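Local atomic coordinates of putative tryptophan halogenase (Xanthomonas campestris pv. campestris, PDB entry 6Y1W), a protein that is a flavin-dependent halogenase that probably uses reduced FAD to halogenate an aromatic substrate, as relatives acting on tryptophan do. Residues A[96-101]-A[398-403]; A[388-393]-A[414-419]; A[248-253]-A[298-303]. All coordinates share one frame; numbering follows the deposited sequence.

How the interactions relate
From the N terminus, the chain first forms the corner 96-101 at the end of strand 91-99, whose partner 398-403 comes almost 300 residues later; interaction 1 thus closes by far the longest loop. Nested inside it is interaction 3, where strand 248-254 of the same mixed sheet is packed by helix 296-306, met after three intervening strands. Interaction 2 opens later, on helix 371-397, and closes at 414-419 after a short helical excursion; because 398-403 falls within that excursion, interactions 1 and 2 cross. Helix 371-397 and the loop behind it therefore join the sheet to the helical part, with the centres of interactions 1 and 2 about 18 Å apart.

Interaction 1. Residues A[96-101]-A[398-403]; sequences HWRDVD and ATDRRD. With BUD ((2S,3S)-butane-2,3-diol), chain J.
Arg401 and Thr399 meet the chain at His96 and Trp97, where strand 91-99 of the seven-stranded mixed sheet turns a corner against the loop between helices 371-397 and 405-412. The Arg401 chain runs past the backbone of Asp99, its CG 3.6 Å from Asp99 CA, and then bends at chi3 (66°), which swings the guanidinium toward His96 O. There NH1 gives a hydrogen bond to His96 O, with the donor in the plane of the carbonyl and an N-H...O angle of 146°. Val100 CG2 sits over one face of the same guanidinium, its side chain crossing that of the arginine at about a right angle. Asp403 takes the edge, gripped side-on by NE and NH2, one to each carboxylate oxygen through syn lone pairs, a pairing that should fix the rotation of the group and offset its charge.

Thr399 OG1 acts both across the contact and within its own loop. It stands anti to the backbone N (chi1 -179°), donating a hydrogen bond to Trp97 O at 2.8 Å while accepting from Arg401 N in an ST turn. The backbone adds Asp400 N to Arg98 O. Alongside, the side chains of Arg98 and Asp400 point the same way: Arg98 NE reaches Asp400 OD2 at 3.0 Å in a nearly straight salt bridge, leaving from within the guanidinium plane but arriving from above the carboxylate. Asp99 and Asp400 cross at about a right angle, and one water donates to OD2 of each, which may ease the closeness of the two carboxylates. Trp97 points its CB away from the loop, and its NE1 donates to Ala266 O of strand 263-268. In the butanediol pocket, Arg401 NH2 donates to O2 of the diol at 2.9 Å, while the diol's methyl C4 lies 3.6 Å from His96 CG, over one face of the imidazole.

Interaction 2. Residues A[388-393]-A[414-419]; sequences IRDFVI and EIPDSL
Asp390 OD1 is gripped by two nitrogens of the preceding residue, Arg389, while OD2 of the same carboxylate reaches across to Ser418. Arg389 NE and NH2 come side-on to OD1 from one face of the carboxylate, NH2 the nearer at 2.8 Å; both keep OD1 close to the guanidinium plane. On the other oxygen, the hydroxyl OG of Ser418 donates to Asp390 OD2 over 2.5 Å, a very short bond. The serine reaches it because OG sits between its backbone N and carbonyl carbon (chi1 51°). A water accepts from Arg389 NH2 and donates to Ser418 OG, closing a polar ring at the solvent-facing side, where Ser418 is exposed but Arg389 and Asp390 are buried. The guanidinium also makes a cation-pi contact with Trp240.

Two helices meet here: long helix 371-397 presents Asp390 and Ile393, one turn apart on one side, to the start of helix 417-429, with Pro416 at its N-cap position. The proline ring is wedged between polar and apolar halves of the contact. Its CG lies 3.7 Å from Asp390 OD1, its CB and CG approach the guanidinium of Arg389, and it meets Ile393 tip to tip, CG to CD1. Beyond the proline the side chains that meet Ile393 are all apolar. Ile393 CG2, anti to its own backbone N, touches both Ile415 CG2 at 4.0 Å and Leu419 CD2 at 3.6 Å, crossing each side chain obliquely. Leu419 and Asp390 slide past each other in opposite directions, and Leu419 CD1 and CD2 each lie 3.7 Å from Asp390 O. Trp243 covers Ile393 and Pro416, and Trp445 of helix 442-451 rests on Leu419.

Interaction 3. Residues A[248-253]-A[298-303]; sequences SALAVQ and SAAQVL. With BUD ((2S,3S)-butane-2,3-diol), chain I.
Leu250 turns its CG anti to its carbonyl carbon (chi1 -80°) and extends at chi2 (164°), bringing CD1 against the backbone of Ala300, whereas Leu303 holds CG anti to the backbone N and directs CD2 at the strand. Leu303 CD2 also lies 4.2 Å from Leu250 CB. Leu250 CD1 comes within 3.6 Å of both N and CB of Ala300, with Ala299 CB a little further off; the small alanine side chains probably allow this close approach. Leu303 CD2 lies over the strand between two residues that point toward the helix, 3.8 Å from Leu250 O and 4.0 Å from Val252 CG1, and the valine and leucine side chains slide past each other in opposite directions. Every contact between side chains of the strand and the helix is apolar.

On the adjoining flank of the helix, C1 of a bound butanediol lies 3.4 Å from Ala299 N, and Val302 CG2 faces its O1; Asp269 and Ala271 bind the diol's hydroxyls. Strand 248-254 pairs with strands 283-289 and 316-319, and the axes of 248-253 and 298-303 approach to 9.2 Å and cross at -39°: an alpha-helix laid on one face of a largely antiparallel beta-sheet.

Interaction 1. Residues A[96-101]-A[398-403]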
loop_
_atom_site.group_PDB
_atom_site.type_symbol
_atom_site.label_atom_id
_atom_site.label_comp_id
_atom_site.label_asym_id
_atom_site.label_seq_id
_atom_site.Cartn_x
_atom_site.Cartn_y
_atom_site.Cartn_z
ATOM N N HIS A 96 11.940 -19.780 22.994
ATOM C CA HIS A 96 13.028 -19.223 23.803
ATOM C C HIS A 96 13.455 -17.824 23.337
ATOM O O HIS A 96 14.572 -17.387 23.654
ATOM C CB HIS A 96 14.281 -20.136 23.853
ATOM C CG HIS A 96 14.049 -21.510 24.431
ATOM N ND1 HIS A 96 13.645 -21.735 25.738
ATOM C CD2 HIS A 96 14.267 -22.732 23.886
ATOM C CE1 HIS A 96 13.569 -23.040 25.948
ATOM N NE2 HIS A 96 13.953 -23.666 24.846
ATOM N N TRP A 97 12.612 -17.112 22.574
ATOM C CA TRP A 97 12.971 -15.775 22.106
ATOM C C TRP A 97 12.589 -14.708 23.133
ATOM O O TRP A 97 13.427 -13.870 23.507
ATOM C CB TRP A 97 12.299 -15.480 20.737
ATOM C CG TRP A 97 12.937 -16.266 19.623
ATOM C CD1 TRP A 97 12.650 -17.553 19.244
ATOM C CD2 TRP A 97 13.981 -15.816 18.743
ATOM N NE1 TRP A 97 13.476 -17.940 18.221
ATOM C CE2 TRP A 97 14.297 -16.900 17.885
ATOM C CE3 TRP A 97 14.682 -14.613 18.602
ATOM C CZ2 TRP A 97 15.282 -16.823 16.912
ATOM C CZ3 TRP A 97 15.679 -14.543 17.648
ATOM C CH2 TRP A 97 15.967 -15.640 16.804
ATOM N N ARG A 98 11.323 -14.714 23.562
ATOM C CA ARG A 98 10.890 -13.759 24.573
ATOM C C ARG A 98 11.719 -13.926 25.843
ATOM O O ARG A 98 12.241 -12.955 26.395
ATOM C CB ARG A 98 9.405 -13.941 24.876
ATOM C CG ARG A 98 8.899 -12.812 25.786
ATOM C CD ARG A 98 7.989 -13.251 26.872
ATOM N NE ARG A 98 7.695 -12.113 27.742
ATOM C CZ ARG A 98 6.463 -11.689 27.994
ATOM N NH1 ARG A 98 5.438 -12.298 27.422
ATOM N NH2 ARG A 98 6.266 -10.637 28.785
ATOM N N ASP A 99 11.870 -15.167 26.299
ATOM C CA ASP A 99 12.776 -15.505 27.384
ATOM C C ASP A 99 12.952 -17.012 27.313
ATOM O O ASP A 99 12.222 -17.698 26.582
ATOM C CB ASP A 99 12.203 -15.080 28.746
ATOM C CG ASP A 99 13.279 -14.859 29.784
ATOM O OD1 ASP A 99 14.455 -15.269 29.561
ATOM O OD2 ASP A 99 12.916 -14.249 30.829
ATOM N N VAL A 100 13.926 -17.533 28.068
ATOM C CA VAL A 100 14.014 -18.979 28.209
ATOM C C VAL A 100 12.679 -19.511 28.682
ATOM O O VAL A 100 12.054 -18.971 29.605
ATOM C CB VAL A 100 15.134 -19.362 29.189
ATOM C CG1 VAL A 100 15.188 -20.877 29.364
ATOM C CG2 VAL A 100 16.455 -18.824 28.665
ATOM N N ASP A 101 12.243 -20.579 28.028
ATOM C CA ASP A 101 11.018 -21.318 28.290
ATOM C C ASP A 101 9.756 -20.507 28.054
ATOM O O ASP A 101 8.703 -20.883 28.539
ATOM C CB ASP A 101 10.995 -21.897 29.714
ATOM C CG ASP A 101 12.061 -22.935 29.926
ATOM O OD1 ASP A 101 12.369 -23.710 28.995
ATOM O OD2 ASP A 101 12.605 -22.943 31.035
ATOM N N ALA A 398 13.591 -7.313 20.677
ATOM C CA ALA A 398 12.464 -7.435 21.605
ATOM C C ALA A 398 12.642 -8.727 22.399
ATOM O O ALA A 398 12.222 -9.804 21.980
ATOM C CB ALA A 398 11.144 -7.403 20.850
ATOM N N THR A 399 13.312 -8.645 23.557
ATOM C CA THR A 399 13.547 -9.865 24.323
ATOM C C THR A 399 13.704 -9.486 25.782
ATOM O O THR A 399 14.205 -8.397 26.090
ATOM C CB THR A 399 14.788 -10.661 23.859
ATOM O OG1 THR A 399 14.898 -11.831 24.676
ATOM C CG2 THR A 399 16.087 -9.824 23.978
ATOM N N ASP A 400 13.256 -10.384 26.667
ATOM C CA ASP A 400 13.545 -10.287 28.099
ATOM C C ASP A 400 14.892 -10.898 28.465
ATOM O O ASP A 400 15.349 -10.735 29.613
ATOM C CB ASP A 400 12.467 -10.986 28.935
ATOM C CG ASP A 400 11.097 -10.348 28.810
ATOM O OD1 ASP A 400 10.976 -9.179 28.374
ATOM O OD2 ASP A 400 10.137 -11.038 29.181
ATOM N N ARG A 401 15.536 -11.579 27.530
ATOM C CA ARG A 401 16.737 -12.337 27.849
ATOM C C ARG A 401 17.904 -11.419 28.179
ATOM O O ARG A 401 18.223 -10.500 27.416
ATOM C CB ARG A 401 17.101 -13.253 26.689
ATOM C CG ARG A 401 16.030 -14.339 26.469
ATOM C CD ARG A 401 16.517 -15.420 25.480
ATOM N NE ARG A 401 17.647 -16.212 25.979
ATOM C CZ ARG A 401 18.043 -17.365 25.435
ATOM N NH1 ARG A 401 17.389 -17.862 24.380
ATOM N NH2 ARG A 401 19.114 -18.013 25.916
ATOM N N ARG A 402 18.582 -11.722 29.296
ATOM C CA ARG A 402 19.852 -11.094 29.645
ATOM C C ARG A 402 20.856 -12.152 30.086
ATOM O O ARG A 402 21.852 -11.839 30.766
ATOM C CB ARG A 402 19.669 -10.037 30.748
ATOM C CG ARG A 402 18.607 -8.991 30.437
ATOM C CD ARG A 402 19.035 -8.031 29.327
ATOM N NE ARG A 402 18.082 -6.937 29.195
ATOM C CZ ARG A 402 16.982 -6.959 28.449
ATOM N NH1 ARG A 402 16.182 -5.888 28.427
ATOM N NH2 ARG A 402 16.688 -8.049 27.732
ATOM N N ASP A 403 20.618 -13.397 29.698
ATOM C CA ASP A 403 21.362 -14.513 30.275
ATOM C C ASP A 403 22.677 -14.800 29.584
ATOM O O ASP A 403 23.438 -15.621 30.095
ATOM C CB ASP A 403 20.520 -15.795 30.285
ATOM C CG ASP A 403 19.949 -16.155 28.894
ATOM O OD1 ASP A 403 19.024 -15.446 28.456
ATOM O OD2 ASP A 403 20.437 -17.124 28.252
HETATM C C1 BUD J . 18.463 -23.731 27.261
HETATM O O1 BUD J . 20.642 -22.888 26.532
HETATM C C2 BUD J . 19.269 -22.941 26.229
HETATM O O2 BUD J . 19.730 -20.770 25.484
HETATM C C3 BUD J . 18.795 -21.496 26.221
HETATM C C4 BUD J . 17.446 -21.370 25.516
HETATM O O HOH W 1 8.294 -8.301 28.803
HETATM O O HOH W 2 10.349 -13.124 30.926
HETATM O O HOH W 3 16.979 -15.340 30.508
HETATM O O HOH W 4 15.129 -12.205 31.979
#

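Interaction 2. Residues A[388-393]-A[414-419]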
loop_
_atom_site.group_PDB
_atom_site.type_symbol
_atom_site.label_atom_id
_atom_site.label_comp_id
_atom_site.label_asym_id
_atom_site.label_seq_id
_atom_site.Cartn_x
_atom_site.Cartn_y
_atom_site.Cartn_z
ATOM N N ILE A 388 11.745 -5.583 5.669
ATOM C CA ILE A 388 11.978 -6.939 6.157
ATOM C C ILE A 388 13.141 -6.961 7.147
ATOM O O ILE A 388 13.061 -7.623 8.198
ATOM C CB ILE A 388 12.199 -7.887 4.964
ATOM C CG1 ILE A 388 10.907 -7.974 4.142
ATOM C CG2 ILE A 388 12.526 -9.262 5.394
ATOM C CD1 ILE A 388 11.159 -8.629 2.702
ATOM N N ARG A 389 14.217 -6.218 6.842
ATOM C CA ARG A 389 15.351 -6.082 7.762
ATOM C C ARG A 389 14.872 -5.685 9.149
ATOM O O ARG A 389 15.283 -6.292 10.156
ATOM C CB ARG A 389 16.348 -5.045 7.221
ATOM C CG ARG A 389 17.534 -4.801 8.188
ATOM C CD ARG A 389 18.138 -3.437 7.957
ATOM N NE ARG A 389 17.174 -2.408 8.310
ATOM C CZ ARG A 389 17.253 -1.145 7.876
ATOM N NH1 ARG A 389 18.289 -0.809 7.089
ATOM N NH2 ARG A 389 16.324 -0.234 8.246
ATOM N N ASP A 390 13.978 -4.676 9.220
ATOM C CA ASP A 390 13.531 -4.186 10.525
ATOM C C ASP A 390 12.809 -5.279 11.287
ATOM O O ASP A 390 12.920 -5.371 12.518
ATOM C CB ASP A 390 12.620 -2.966 10.368
ATOM C CG ASP A 390 13.388 -1.687 10.036
ATOM O OD1 ASP A 390 14.643 -1.724 9.975
ATOM O OD2 ASP A 390 12.689 -0.665 9.783
ATOM N N PHE A 391 12.040 -6.106 10.575
ATOM C CA PHE A 391 11.289 -7.156 11.242
ATOM C C PHE A 391 12.218 -8.254 11.768
ATOM O O PHE A 391 11.950 -8.851 12.826
ATOM C CB PHE A 391 10.252 -7.738 10.265
ATOM C CG PHE A 391 9.075 -8.406 10.974
ATOM C CD1 PHE A 391 7.959 -7.658 11.326
ATOM C CD2 PHE A 391 9.102 -9.773 11.276
ATOM C CE1 PHE A 391 6.877 -8.271 11.987
ATOM C CE2 PHE A 391 8.045 -10.382 11.917
ATOM C CZ PHE A 391 6.923 -9.641 12.274
ATOM N N VAL A 392 13.299 -8.547 11.036
ATOM C CA VAL A 392 14.291 -9.497 11.515
ATOM C C VAL A 392 14.979 -8.939 12.751
ATOM O O VAL A 392 15.133 -9.640 13.761
ATOM C CB VAL A 392 15.279 -9.823 10.385
ATOM C CG1 VAL A 392 16.495 -10.655 10.900
ATOM C CG2 VAL A 392 14.541 -10.535 9.222
ATOM N N ILE A 393 15.329 -7.644 12.717
ATOM C CA ILE A 393 15.939 -7.016 13.896
ATOM C C ILE A 393 15.016 -7.088 15.095
ATOM O O ILE A 393 15.460 -7.350 16.234
ATOM C CB ILE A 393 16.310 -5.559 13.589
ATOM C CG1 ILE A 393 17.422 -5.517 12.550
ATOM C CG2 ILE A 393 16.847 -4.874 14.856
ATOM C CD1 ILE A 393 17.645 -4.119 11.951
ATOM N N GLU A 414 21.712 -0.019 19.641
ATOM C CA GLU A 414 20.899 0.951 18.917
ATOM C C GLU A 414 20.226 0.269 17.724
ATOM O O GLU A 414 20.749 -0.701 17.186
ATOM C CB GLU A 414 21.767 2.102 18.418
ATOM C CG GLU A 414 22.468 2.848 19.538
ATOM C CD GLU A 414 21.487 3.449 20.529
ATOM O OE1 GLU A 414 20.592 4.211 20.095
ATOM O OE2 GLU A 414 21.601 3.147 21.742
ATOM N N ILE A 415 19.041 0.757 17.362
ATOM C CA ILE A 415 18.270 0.159 16.266
ATOM C C ILE A 415 17.838 1.241 15.281
ATOM O O ILE A 415 17.836 2.443 15.604
ATOM C CB ILE A 415 17.039 -0.607 16.792
ATOM C CG1 ILE A 415 16.174 0.304 17.684
ATOM C CG2 ILE A 415 17.540 -1.900 17.484
ATOM C CD1 ILE A 415 14.709 -0.233 17.933
ATOM N N PRO A 416 17.442 0.847 14.069
ATOM C CA PRO A 416 16.954 1.849 13.105
ATOM C C PRO A 416 15.752 2.596 13.652
ATOM O O PRO A 416 14.866 2.019 14.288
ATOM C CB PRO A 416 16.574 1.023 11.870
ATOM C CG PRO A 416 17.348 -0.258 11.999
ATOM C CD PRO A 416 17.406 -0.511 13.505
ATOM N N ASP A 417 15.718 3.910 13.370
ATOM C CA ASP A 417 14.609 4.730 13.824
ATOM C C ASP A 417 13.276 4.196 13.315
ATOM O O ASP A 417 12.242 4.335 13.993
ATOM C CB ASP A 417 14.796 6.174 13.314
ATOM C CG ASP A 417 15.880 6.934 14.085
ATOM O OD1 ASP A 417 16.145 6.585 15.256
ATOM O OD2 ASP A 417 16.449 7.890 13.524
ATOM N N SER A 418 13.281 3.614 12.112
ATOM C CA SER A 418 12.046 3.082 11.533
ATOM C C SER A 418 11.480 1.967 12.409
ATOM O O SER A 418 10.264 1.887 12.615
ATOM C CB SER A 418 12.305 2.585 10.096
ATOM O OG SER A 418 13.430 1.685 9.985
ATOM N N LEU A 419 12.354 1.113 12.957
ATOM C CA LEU A 419 11.873 0.056 13.844
ATOM C C LEU A 419 11.494 0.608 15.214
ATOM O O LEU A 419 10.495 0.190 15.805
ATOM C CB LEU A 419 12.933 -1.055 13.989
ATOM C CG LEU A 419 12.589 -2.080 15.077
ATOM C CD1 LEU A 419 11.286 -2.823 14.689
ATOM C CD2 LEU A 419 13.755 -3.048 15.208
HETATM O O HOH W 5 15.616 2.722 8.057
#

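Interaction 3. Residues A[248-253]-A[298-303]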
loop_
_atom_site.group_PDB
_atom_site.type_symbol
_atom_site.label_atom_id
_atom_site.label_comp_id
_atom_site.label_asym_id
_atom_site.label_seq_id
_atom_site.Cartn_x
_atom_site.Cartn_y
_atom_site.Cartn_z
ATOM N N SER A 248 27.006 -17.303 10.405
ATOM C CA SER A 248 27.440 -18.673 10.200
ATOM C C SER A 248 26.238 -19.607 10.352
ATOM O O SER A 248 25.300 -19.307 11.090
ATOM C CB SER A 248 28.491 -19.070 11.238
ATOM O OG SER A 248 29.623 -18.195 11.203
ATOM N N ALA A 249 26.307 -20.758 9.685
ATOM C CA ALA A 249 25.310 -21.781 9.961
ATOM C C ALA A 249 25.932 -23.160 9.776
ATOM O O ALA A 249 26.915 -23.339 9.042
ATOM C CB ALA A 249 24.089 -21.658 9.053
ATOM N N LEU A 250 25.331 -24.142 10.441
ATOM C CA LEU A 250 25.612 -25.552 10.183
ATOM C C LEU A 250 24.277 -26.211 9.870
ATOM O O LEU A 250 23.323 -26.012 10.626
ATOM C CB LEU A 250 26.198 -26.251 11.421
ATOM C CG LEU A 250 27.676 -26.067 11.706
ATOM C CD1 LEU A 250 27.988 -26.485 13.155
ATOM C CD2 LEU A 250 28.505 -26.866 10.680
ATOM N N ALA A 251 24.210 -27.015 8.799
ATOM C CA ALA A 251 22.927 -27.584 8.392
ATOM C C ALA A 251 23.041 -29.099 8.266
ATOM O O ALA A 251 24.086 -29.618 7.865
ATOM C CB ALA A 251 22.444 -26.980 7.063
ATOM N N VAL A 252 21.970 -29.807 8.612
ATOM C CA VAL A 252 21.998 -31.279 8.563
ATOM C C VAL A 252 20.571 -31.790 8.418
ATOM O O VAL A 252 19.645 -31.273 9.053
ATOM C CB VAL A 252 22.665 -31.871 9.825
ATOM C CG1 VAL A 252 21.813 -31.579 11.089
ATOM C CG2 VAL A 252 22.891 -33.405 9.656
ATOM N N GLN A 253 20.407 -32.859 7.630
ATOM C CA GLN A 253 19.115 -33.502 7.488
ATOM C C GLN A 253 19.023 -34.684 8.444
ATOM O O GLN A 253 20.016 -35.347 8.745
ATOM C CB GLN A 253 18.885 -33.949 6.025
ATOM C CG GLN A 253 19.083 -32.837 4.980
ATOM C CD GLN A 253 18.130 -31.600 5.164
ATOM O OE1 GLN A 253 16.925 -31.688 4.917
ATOM N NE2 GLN A 253 18.691 -30.451 5.580
ATOM N N SER A 298 31.226 -25.434 19.221
ATOM C CA SER A 298 30.164 -25.272 20.206
ATOM C C SER A 298 28.805 -25.271 19.525
ATOM O O SER A 298 27.856 -25.871 20.031
ATOM C CB SER A 298 30.341 -23.993 21.021
ATOM O OG SER A 298 31.621 -23.988 21.631
ATOM N N ALA A 299 28.712 -24.628 18.358
ATOM C CA ALA A 299 27.436 -24.613 17.642
ATOM C C ALA A 299 27.046 -26.021 17.207
ATOM O O ALA A 299 25.865 -26.390 17.257
ATOM C CB ALA A 299 27.524 -23.688 16.439
ATOM N N ALA A 300 28.031 -26.810 16.748
ATOM C CA ALA A 300 27.768 -28.192 16.354
ATOM C C ALA A 300 27.237 -29.013 17.520
ATOM O O ALA A 300 26.283 -29.793 17.355
ATOM C CB ALA A 300 29.044 -28.803 15.759
ATOM N N GLN A 301 27.807 -28.827 18.714
ATOM C CA GLN A 301 27.322 -29.538 19.898
ATOM C C GLN A 301 25.875 -29.188 20.210
ATOM O O GLN A 301 25.062 -30.059 20.556
ATOM C CB GLN A 301 28.186 -29.203 21.113
ATOM C CG GLN A 301 29.551 -29.811 21.143
ATOM C CD GLN A 301 30.372 -29.253 22.310
ATOM O OE1 GLN A 301 31.458 -28.704 22.115
ATOM N NE2 GLN A 301 29.842 -29.377 23.527
ATOM N N VAL A 302 25.544 -27.900 20.166
ATOM C CA VAL A 302 24.165 -27.500 20.442
ATOM C C VAL A 302 23.217 -28.120 19.420
ATOM O O VAL A 302 22.157 -28.629 19.768
ATOM C CB VAL A 302 24.045 -25.967 20.444
ATOM C CG1 VAL A 302 22.589 -25.542 20.462
ATOM C CG2 VAL A 302 24.782 -25.385 21.630
ATOM N N LEU A 303 23.572 -28.045 18.145
ATOM C CA LEU A 303 22.715 -28.624 17.118
ATOM C C LEU A 303 22.518 -30.115 17.366
ATOM O O LEU A 303 21.387 -30.610 17.379
ATOM C CB LEU A 303 23.314 -28.374 15.747
ATOM C CG LEU A 303 22.546 -28.996 14.597
ATOM C CD1 LEU A 303 21.159 -28.351 14.566
ATOM C CD2 LEU A 303 23.334 -28.670 13.362
HETATM C C1 BUD I . 27.237 -22.368 20.388
HETATM O O1 BUD I . 26.066 -21.724 22.331
HETATM C C2 BUD I . 26.237 -21.399 20.985
HETATM O O2 BUD I . 23.884 -20.990 20.972
HETATM C C3 BUD I . 24.908 -21.581 20.244
HETATM C C4 BUD I . 24.977 -20.874 18.892
#